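PDB 6KBY: beta-lactamase, which probably hydrolyses beta-lactam antibiotics to substituted beta-amino acids as a class C serine enzyme, and is captured here with adenosine monophosphate bound. Local coordinates for residues A38-G43 with M245-L250; R239-N244 with I332-A337; P313-W318 with A337-I342. All coordinates share one frame; numbering follows the deposited sequence.

Interaction 1 of 3, residues A38-G43 with M245-L250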
loop_
_atom_site.group_PDB
_atom_site.type_symbol
_atom_site.label_atom_id
_atom_site.label_comp_id
_atom_site.label_asym_id
_atom_site.label_seq_id
_atom_site.Cartn_x
_atom_site.Cartn_y
_atom_site.Cartn_z
ATOM N N ALA A 38 4.797 1.390 14.161
ATOM C CA ALA A 38 5.020 0.002 14.522
ATOM C C ALA A 38 6.314 -0.451 13.869
ATOM O O ALA A 38 6.520 -0.216 12.670
ATOM C CB ALA A 38 3.856 -0.864 14.038
ATOM N N VAL A 39 7.175 -1.097 14.656
ATOM C CA VAL A 39 8.471 -1.583 14.196
ATOM C C VAL A 39 8.583 -3.061 14.539
ATOM O O VAL A 39 8.211 -3.480 15.642
ATOM C CB VAL A 39 9.622 -0.801 14.871
ATOM C CG1 VAL A 39 10.978 -1.383 14.512
ATOM C CG2 VAL A 39 9.556 0.674 14.502
ATOM N N THR A 40 9.103 -3.852 13.605
ATOM C CA THR A 40 9.504 -5.223 13.894
ATOM C C THR A 40 10.986 -5.400 13.594
ATOM O O THR A 40 11.491 -4.910 12.578
ATOM C CB THR A 40 8.652 -6.261 13.133
ATOM O OG1 THR A 40 8.986 -7.576 13.591
ATOM C CG2 THR A 40 8.869 -6.189 11.619
ATOM N N VAL A 41 11.683 -6.077 14.503
ATOM C CA VAL A 41 13.076 -6.470 14.303
ATOM C C VAL A 41 13.386 -7.578 15.296
ATOM O O VAL A 41 12.876 -7.577 16.421
ATOM C CB VAL A 41 14.048 -5.270 14.437
ATOM C CG1 VAL A 41 13.914 -4.603 15.802
ATOM C CG2 VAL A 41 15.485 -5.710 14.199
ATOM N N ASN A 42 14.212 -8.539 14.872
ATOM C CA ASN A 42 14.612 -9.661 15.723
ATOM C C ASN A 42 13.403 -10.467 16.196
ATOM O O ASN A 42 13.420 -11.061 17.279
ATOM C CB ASN A 42 15.480 -9.198 16.898
ATOM C CG ASN A 42 16.235 -10.339 17.558
ATOM O OD1 ASN A 42 16.645 -11.297 16.903
ATOM N ND2 ASN A 42 16.417 -10.238 18.874
ATOM N N GLY A 43 12.346 -10.499 15.391
ATOM C CA GLY A 43 11.142 -11.220 15.747
ATOM C C GLY A 43 10.275 -10.552 16.789
ATOM O O GLY A 43 9.280 -11.150 17.214
ATOM N N MET A 245 7.177 -11.096 5.188
ATOM C CA MET A 245 8.519 -11.613 5.423
ATOM C C MET A 245 8.512 -13.065 5.878
ATOM O O MET A 245 9.543 -13.571 6.337
ATOM C CB MET A 245 9.273 -10.718 6.406
ATOM C CG MET A 245 9.461 -9.308 5.868
ATOM S SD MET A 245 10.613 -8.289 6.814
ATOM C CE MET A 245 9.683 -7.981 8.308
ATOM N N GLY A 246 7.381 -13.751 5.746
ATOM C CA GLY A 246 7.315 -15.166 6.051
ATOM C C GLY A 246 7.504 -15.504 7.509
ATOM O O GLY A 246 7.886 -16.632 7.832
ATOM N N GLN A 247 7.249 -14.561 8.407
ATOM C CA GLN A 247 7.566 -14.762 9.813
ATOM C C GLN A 247 6.456 -15.433 10.601
ATOM O O GLN A 247 6.689 -15.828 11.750
ATOM C CB GLN A 247 7.892 -13.424 10.472
ATOM C CG GLN A 247 9.174 -12.792 9.985
ATOM C CD GLN A 247 9.454 -11.492 10.714
ATOM O OE1 GLN A 247 8.802 -10.483 10.473
ATOM N NE2 GLN A 247 10.410 -11.519 11.629
ATOM N N LEU A 248 5.269 -15.571 10.027
ATOM C CA LEU A 248 4.097 -16.024 10.756
ATOM C C LEU A 248 3.613 -17.356 10.207
ATOM O O LEU A 248 3.711 -17.628 9.005
ATOM C CB LEU A 248 2.962 -15.020 10.610
ATOM C CG LEU A 248 3.297 -13.581 10.994
ATOM C CD1 LEU A 248 2.092 -12.701 10.756
ATOM C CD2 LEU A 248 3.739 -13.509 12.441
ATOM N N LYS A 249 3.072 -18.179 11.102
ATOM C CA LYS A 249 2.354 -19.388 10.713
ATOM C C LYS A 249 0.928 -18.960 10.396
ATOM O O LYS A 249 0.072 -18.860 11.278
ATOM C CB LYS A 249 2.390 -20.417 11.837
ATOM N N LEU A 250 0.678 -18.682 9.123
ATOM C CA LEU A 250 -0.605 -18.144 8.681
ATOM C C LEU A 250 -1.736 -19.143 8.891
ATOM O O LEU A 250 -2.423 -19.523 7.942
ATOM C CB LEU A 250 -0.520 -17.748 7.208
ATOM C CG LEU A 250 -0.528 -16.260 6.854
ATOM C CD1 LEU A 250 0.068 -15.410 7.970
ATOM C CD2 LEU A 250 0.229 -16.046 5.557
HETATM O O HOH W 1 11.301 -9.111 13.070
#

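Interaction 2 of 3, residues R239-N244 with I332-A337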
loop_
_atom_site.group_PDB
_atom_site.type_symbol
_atom_site.label_atom_id
_atom_site.label_comp_id
_atom_site.label_asym_id
_atom_site.label_seq_id
_atom_site.Cartn_x
_atom_site.Cartn_y
_atom_site.Cartn_z
ATOM N N ARG A 239 1.466 -6.932 11.325
ATOM C CA ARG A 239 1.255 -8.342 11.014
ATOM C C ARG A 239 1.370 -8.592 9.512
ATOM O O ARG A 239 1.988 -9.569 9.077
ATOM C CB ARG A 239 -0.108 -8.791 11.540
ATOM C CG ARG A 239 -0.370 -10.264 11.324
ATOM C CD ARG A 239 -1.650 -10.761 11.984
ATOM N NE ARG A 239 -1.910 -12.130 11.559
ATOM C CZ ARG A 239 -1.404 -13.205 12.155
ATOM N NH1 ARG A 239 -0.626 -13.077 13.224
ATOM N NH2 ARG A 239 -1.676 -14.414 11.680
ATOM N N TYR A 240 0.799 -7.695 8.707
ATOM C CA TYR A 240 0.899 -7.791 7.250
ATOM C C TYR A 240 2.352 -7.743 6.804
ATOM O O TYR A 240 2.764 -8.496 5.910
ATOM C CB TYR A 240 0.127 -6.620 6.658
ATOM C CG TYR A 240 -0.039 -6.506 5.158
ATOM C CD1 TYR A 240 -0.610 -7.525 4.402
ATOM C CD2 TYR A 240 0.273 -5.314 4.522
ATOM C CE1 TYR A 240 -0.830 -7.369 3.041
ATOM C CE2 TYR A 240 0.058 -5.146 3.175
ATOM C CZ TYR A 240 -0.493 -6.177 2.439
ATOM O OH TYR A 240 -0.744 -6.019 1.092
ATOM N N VAL A 241 3.144 -6.861 7.415
ATOM C CA VAL A 241 4.567 -6.783 7.094
ATOM C C VAL A 241 5.276 -8.083 7.468
ATOM O O VAL A 241 6.058 -8.632 6.684
ATOM C CB VAL A 241 5.189 -5.552 7.777
ATOM C CG1 VAL A 241 6.712 -5.604 7.724
ATOM C CG2 VAL A 241 4.665 -4.273 7.131
ATOM N N GLN A 242 5.007 -8.600 8.673
ATOM C CA GLN A 242 5.611 -9.866 9.077
ATOM C C GLN A 242 5.212 -11.000 8.144
ATOM O O GLN A 242 6.038 -11.860 7.812
ATOM C CB GLN A 242 5.229 -10.202 10.518
ATOM C CG GLN A 242 5.865 -9.306 11.552
ATOM C CD GLN A 242 6.018 -10.021 12.873
ATOM O OE1 GLN A 242 5.048 -10.184 13.614
ATOM N NE2 GLN A 242 7.227 -10.486 13.161
ATOM N N ALA A 243 3.942 -11.041 7.744
ATOM C CA ALA A 243 3.494 -12.077 6.817
ATOM C C ALA A 243 4.228 -11.969 5.486
ATOM O O ALA A 243 4.594 -12.984 4.872
ATOM C CB ALA A 243 1.984 -11.952 6.605
ATOM N N ASN A 244 4.448 -10.736 5.021
ATOM C CA ASN A 244 5.229 -10.488 3.817
ATOM C C ASN A 244 6.689 -10.895 3.964
ATOM O O ASN A 244 7.372 -11.048 2.946
ATOM C CB ASN A 244 5.107 -9.021 3.389
ATOM C CG ASN A 244 3.918 -8.787 2.478
ATOM O OD1 ASN A 244 3.975 -9.103 1.287
ATOM N ND2 ASN A 244 2.826 -8.254 3.030
ATOM N N ILE A 332 4.829 2.270 4.613
ATOM C CA ILE A 332 5.370 0.982 5.027
ATOM C C ILE A 332 6.692 0.768 4.316
ATOM O O ILE A 332 6.792 1.000 3.105
ATOM C CB ILE A 332 4.430 -0.181 4.645
ATOM C CG1 ILE A 332 3.214 -0.185 5.554
ATOM C CG2 ILE A 332 5.186 -1.535 4.668
ATOM C CD1 ILE A 332 2.232 -1.294 5.283
ATOM N N ALA A 333 7.685 0.269 5.053
ATOM C CA ALA A 333 8.915 -0.216 4.440
ATOM C C ALA A 333 9.396 -1.448 5.190
ATOM O O ALA A 333 9.249 -1.535 6.414
ATOM C CB ALA A 333 10.018 0.848 4.456
ATOM N N PHE A 334 9.986 -2.394 4.462
ATOM C CA PHE A 334 10.565 -3.560 5.109
ATOM C C PHE A 334 11.709 -4.111 4.272
ATOM O O PHE A 334 11.734 -3.959 3.047
ATOM C CB PHE A 334 9.514 -4.625 5.467
ATOM C CG PHE A 334 8.739 -5.182 4.291
ATOM C CD1 PHE A 334 7.642 -4.510 3.768
ATOM C CD2 PHE A 334 9.082 -6.405 3.736
ATOM C CE1 PHE A 334 6.921 -5.043 2.710
ATOM C CE2 PHE A 334 8.367 -6.942 2.680
ATOM C CZ PHE A 334 7.287 -6.258 2.166
ATOM N N VAL A 335 12.652 -4.741 4.957
ATOM C CA VAL A 335 13.826 -5.345 4.343
ATOM C C VAL A 335 13.846 -6.812 4.740
ATOM O O VAL A 335 14.241 -7.157 5.856
ATOM C CB VAL A 335 15.118 -4.636 4.791
ATOM C CG1 VAL A 335 16.330 -5.297 4.158
ATOM C CG2 VAL A 335 15.074 -3.148 4.461
ATOM N N PRO A 336 13.410 -7.713 3.854
ATOM C CA PRO A 336 13.273 -9.120 4.278
ATOM C C PRO A 336 14.567 -9.744 4.779
ATOM O O PRO A 336 14.541 -10.519 5.745
ATOM C CB PRO A 336 12.705 -9.810 3.030
ATOM C CG PRO A 336 11.973 -8.700 2.301
ATOM C CD PRO A 336 12.829 -7.472 2.520
ATOM N N ALA A 337 15.710 -9.384 4.190
ATOM C CA ALA A 337 16.981 -9.967 4.616
ATOM C C ALA A 337 17.289 -9.659 6.071
ATOM O O ALA A 337 18.005 -10.424 6.731
ATOM C CB ALA A 337 18.114 -9.423 3.753
#

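Interaction 3 of 3, residues P313-W318 with A337-I342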
loop_
_atom_site.group_PDB
_atom_site.type_symbol
_atom_site.label_atom_id
_atom_site.label_comp_id
_atom_site.label_asym_id
_atom_site.label_seq_id
_atom_site.Cartn_x
_atom_site.Cartn_y
_atom_site.Cartn_z
ATOM N N PRO A 313 11.044 -12.726 -6.115
ATOM C CA PRO A 313 11.044 -12.066 -4.803
ATOM C C PRO A 313 12.399 -12.199 -4.122
ATOM O O PRO A 313 12.980 -13.286 -4.066
ATOM C CB PRO A 313 9.948 -12.819 -4.047
ATOM C CG PRO A 313 8.997 -13.235 -5.132
ATOM C CD PRO A 313 9.872 -13.593 -6.301
ATOM N N GLN A 314 12.908 -11.080 -3.615
ATOM C CA GLN A 314 14.257 -11.007 -3.071
ATOM C C GLN A 314 14.228 -10.743 -1.576
ATOM O O GLN A 314 13.269 -10.182 -1.033
ATOM C CB GLN A 314 15.051 -9.871 -3.721
ATOM C CG GLN A 314 15.341 -10.061 -5.189
ATOM C CD GLN A 314 16.166 -11.299 -5.440
ATOM O OE1 GLN A 314 17.224 -11.497 -4.830
ATOM N NE2 GLN A 314 15.684 -12.152 -6.337
ATOM N N GLU A 315 15.324 -11.126 -0.924
ATOM C CA GLU A 315 15.581 -10.733 0.455
ATOM C C GLU A 315 16.334 -9.411 0.546
ATOM O O GLU A 315 16.011 -8.567 1.392
ATOM C CB GLU A 315 16.380 -11.819 1.178
ATOM C CG GLU A 315 15.745 -13.193 1.126
ATOM C CD GLU A 315 14.345 -13.229 1.705
ATOM O OE1 GLU A 315 14.194 -12.919 2.900
ATOM O OE2 GLU A 315 13.392 -13.562 0.960
ATOM N N ASN A 316 17.329 -9.218 -0.315
ATOM C CA ASN A 316 18.272 -8.106 -0.203
ATOM C C ASN A 316 17.751 -6.832 -0.859
ATOM O O ASN A 316 18.427 -6.211 -1.676
ATOM C CB ASN A 316 19.621 -8.517 -0.783
ATOM C CG ASN A 316 20.291 -9.617 0.028
ATOM O OD1 ASN A 316 20.162 -9.659 1.252
ATOM N ND2 ASN A 316 21.006 -10.514 -0.648
ATOM N N VAL A 317 16.544 -6.419 -0.480
ATOM C CA VAL A 317 15.887 -5.259 -1.065
ATOM C C VAL A 317 15.103 -4.521 0.010
ATOM O O VAL A 317 14.732 -5.083 1.044
ATOM C CB VAL A 317 14.943 -5.629 -2.235
ATOM C CG1 VAL A 317 15.724 -6.185 -3.418
ATOM C CG2 VAL A 317 13.892 -6.618 -1.779
ATOM N N TRP A 318 14.840 -3.242 -0.269
ATOM C CA TRP A 318 13.969 -2.384 0.525
ATOM C C TRP A 318 12.641 -2.317 -0.220
ATOM O O TRP A 318 12.573 -1.773 -1.328
ATOM C CB TRP A 318 14.611 -0.999 0.618
ATOM C CG TRP A 318 13.825 0.054 1.335
ATOM C CD1 TRP A 318 12.703 0.700 0.892
ATOM C CD2 TRP A 318 14.139 0.624 2.609
ATOM N NE1 TRP A 318 12.287 1.620 1.831
ATOM C CE2 TRP A 318 13.156 1.595 2.890
ATOM C CE3 TRP A 318 15.154 0.403 3.542
ATOM C CZ2 TRP A 318 13.160 2.342 4.070
ATOM C CZ3 TRP A 318 15.157 1.147 4.713
ATOM C CH2 TRP A 318 14.165 2.102 4.965
ATOM N N ALA A 337 15.710 -9.384 4.190
ATOM C CA ALA A 337 16.981 -9.967 4.616
ATOM C C ALA A 337 17.289 -9.659 6.071
ATOM O O ALA A 337 18.005 -10.424 6.731
ATOM C CB ALA A 337 18.114 -9.423 3.753
ATOM N N LYS A 338 16.787 -8.542 6.581
ATOM C CA LYS A 338 17.032 -8.134 7.950
ATOM C C LYS A 338 15.836 -8.388 8.855
ATOM O O LYS A 338 15.907 -8.083 10.049
ATOM C CB LYS A 338 17.431 -6.656 7.988
ATOM C CG LYS A 338 18.669 -6.328 7.157
ATOM C CD LYS A 338 19.861 -7.204 7.525
ATOM C CE LYS A 338 21.087 -6.818 6.717
ATOM N NZ LYS A 338 22.216 -7.768 6.931
ATOM N N LYS A 339 14.760 -8.960 8.321
ATOM C CA LYS A 339 13.514 -9.171 9.054
ATOM C C LYS A 339 13.136 -7.929 9.852
ATOM O O LYS A 339 12.761 -7.981 11.027
ATOM C CB LYS A 339 13.552 -10.429 9.920
ATOM C CG LYS A 339 13.925 -11.699 9.167
ATOM C CD LYS A 339 12.867 -12.168 8.175
ATOM C CE LYS A 339 13.339 -13.450 7.499
ATOM N NZ LYS A 339 12.290 -14.103 6.671
ATOM N N MET A 340 13.256 -6.784 9.202
ATOM C CA MET A 340 12.910 -5.542 9.858
ATOM C C MET A 340 11.901 -4.791 9.012
ATOM O O MET A 340 11.922 -4.855 7.777
ATOM C CB MET A 340 14.122 -4.692 10.169
ATOM C CG MET A 340 14.830 -4.168 8.982
ATOM S SD MET A 340 16.258 -3.206 9.494
ATOM C CE MET A 340 17.030 -4.232 10.725
ATOM N N GLY A 341 10.992 -4.110 9.685
ATOM C CA GLY A 341 9.942 -3.404 8.983
ATOM C C GLY A 341 9.370 -2.316 9.854
ATOM O O GLY A 341 9.508 -2.329 11.086
ATOM N N ILE A 342 8.723 -1.361 9.193
ATOM C CA ILE A 342 8.126 -0.230 9.879
ATOM C C ILE A 342 6.815 0.144 9.202
ATOM O O ILE A 342 6.688 0.094 7.971
ATOM C CB ILE A 342 9.093 0.969 9.958
ATOM C CG1 ILE A 342 8.492 2.101 10.791
ATOM C CG2 ILE A 342 9.495 1.457 8.574
ATOM C CD1 ILE A 342 9.482 3.200 11.093
HETATM O O HOH W 2 11.744 -12.887 4.178
HETATM O O HOH W 3 13.928 -15.650 4.857
#

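Interaction 1 of 3, residues A38-G43 with M245-L250
Where helix 234-244 ends in a Schellman motif, the chain leaving it passes beside the hairpin turn that joins strands 34-41 and 44-50 at the margin of the large antiparallel sheet, and Thr40 meets Met245 there. Gly246, with its positive phi, is the C-prime residue of that motif; the reversal of the chain leaves Met245 and Gln247, one before and one after it, directed at the hairpin. Thr40 and Met245 reach toward each other tip to tip, methyl CG2 of Thr40 lying 3.9 Å from CE of Met245. A bend at the end of the methionine chain (chi3 -71°) carries CE to this place. The threonine divides its branches: CG2 serves the apolar touch, while OG1, anti to the backbone N (chi1 -173°), is engaged within the hairpin chiefly by a hydrogen bond with Asn45 OD1. Next to this apolar spot the contact becomes polar. The Gln247 chain runs out so that NE2 stops 4.2 Å from Gly43 CA, and its OE1 has a weak hydrogen bond from Gln242 NE2 of the helix. One water links the two sides: it donates to Thr40 OG1 at 2.8 Å, and accepts from Gly43 N and from Gln247 NE2, each 2.9 Å from the water oxygen.

Interaction 2 of 3, residues R239-N244 with I332-A337
Apolar contacts come first, and Val241 supplies both of its methyls to them. CG2 lies 3.7 Å from CG2 of Ile332, and CG1 lies 3.7 Å from CB of Phe334, so that the valine side chain spans two strand residues whose side chains point to the same side of the sheet. With CG1 anti to the backbone N (chi1 167°), one methyl is turned to each neighbour. In both pairs the side chains pass alongside one another, pointing opposite ways, rather than meeting end-on. Strand 340-346 adds Val343, which touches both Val241 and Ile332.

The aromatic contacts centre on Phe334. CB of Asn244 approaches the far end of the ring, 3.7 Å from CZ, and CG1 of Val241 lies at its near end, 4.0 Å from CG; both come in obliquely. Ile332 CG2 lies in the ring plane at the edge, and Trp279 makes an edge-to-face stack with the same ring. This is helix-on-sheet packing in the serine beta-lactamase fold: helix 234-244 runs over strand 328-335 with the short axes 9.5 Å apart at a signed angle of -31°. The side chain of Ile332 is about 10 Å from that of Ser71, the residue to which AMP is covalently bound.

The polar bonds lie within the helix, between Asn244 and Tyr240. Tyr240 O accepts both Asn244 N and Asn244 ND2, from opposite faces of its carbonyl plane; the ND2 bond is 2.9 Å long with an N-H...O angle of 152°. The same ND2 sits over the centre of the Tyr240 ring, 3.7 Å above its plane, while OD1 of Asn244 is hydrogen-bonded to His264 NE2.

Interaction 3 of 3, residues P313-W318 with A337-I342
Glu315 points its CB at Ala337, whose own CB is turned to one side; the two CB atoms are 3.9 Å apart. Here the loop before strand 317-325 meets the turn between strands 328-335 and 340-346, adjoining strands of the antiparallel sheet. The glutamate chain folds back at chi2 (-58°), which brings OE1 over the backbone N of Ala337 (4.1 Å), on the side of Lys339. The backbones are joined as well: Ala337 N donates to Glu315 O over 2.9 Å. The bond is bent, with an N-H...O angle of 140°, and the donor stands 42° out of the carbonyl plane. Asn316, the centre of an inverse gamma turn, does not point its CB at the partner, but its side-chain end turns in, so that OD1 lies 3.2 Å from Ala337 CB.

Lys339 enters from the turn; Lys339 and Met340 together face Val335 in a G1 beta bulge. The extended end of Lys339 brings NZ to 4.4 Å from Glu315 OE1, near but beyond salt-bridge range. Two waters connect them. The first donates to OE1 and accepts from NZ, both at 2.8 Å; the second accepts from NZ as well, and its bond to OE1 is weak. NZ also donates to Met245 O, just beyond helix 234-244.

These three acceptors match the three hydrogens of the ammonium. The charges therefore meet through water, which probably softens their attraction, whereas the backbone bond from Ala337 to Glu315 is the direct polar tie.

The three contacts lie on one side of the chain's centre and all reach the same antiparallel sheet. Interactions 1 and 2 have centres 7 Å apart, as do 2 and 3, while 1 and 3 are 11 Å apart. Helix 234-244 supplies a segment to interaction 2 and runs straight into the loop used by interaction 1. Strands 34-41, 340-346, 328-335 and 317-325 are successive neighbours in the sheet, and Ala337 belongs to both 2 and 3. Along the chain, interaction 2 crosses each of the others, whereas 1 closes before 3 opens. The N-terminal strand is thereby brought beside the C-terminal strands, with one helix packed over them, running roughly along strand 328-335.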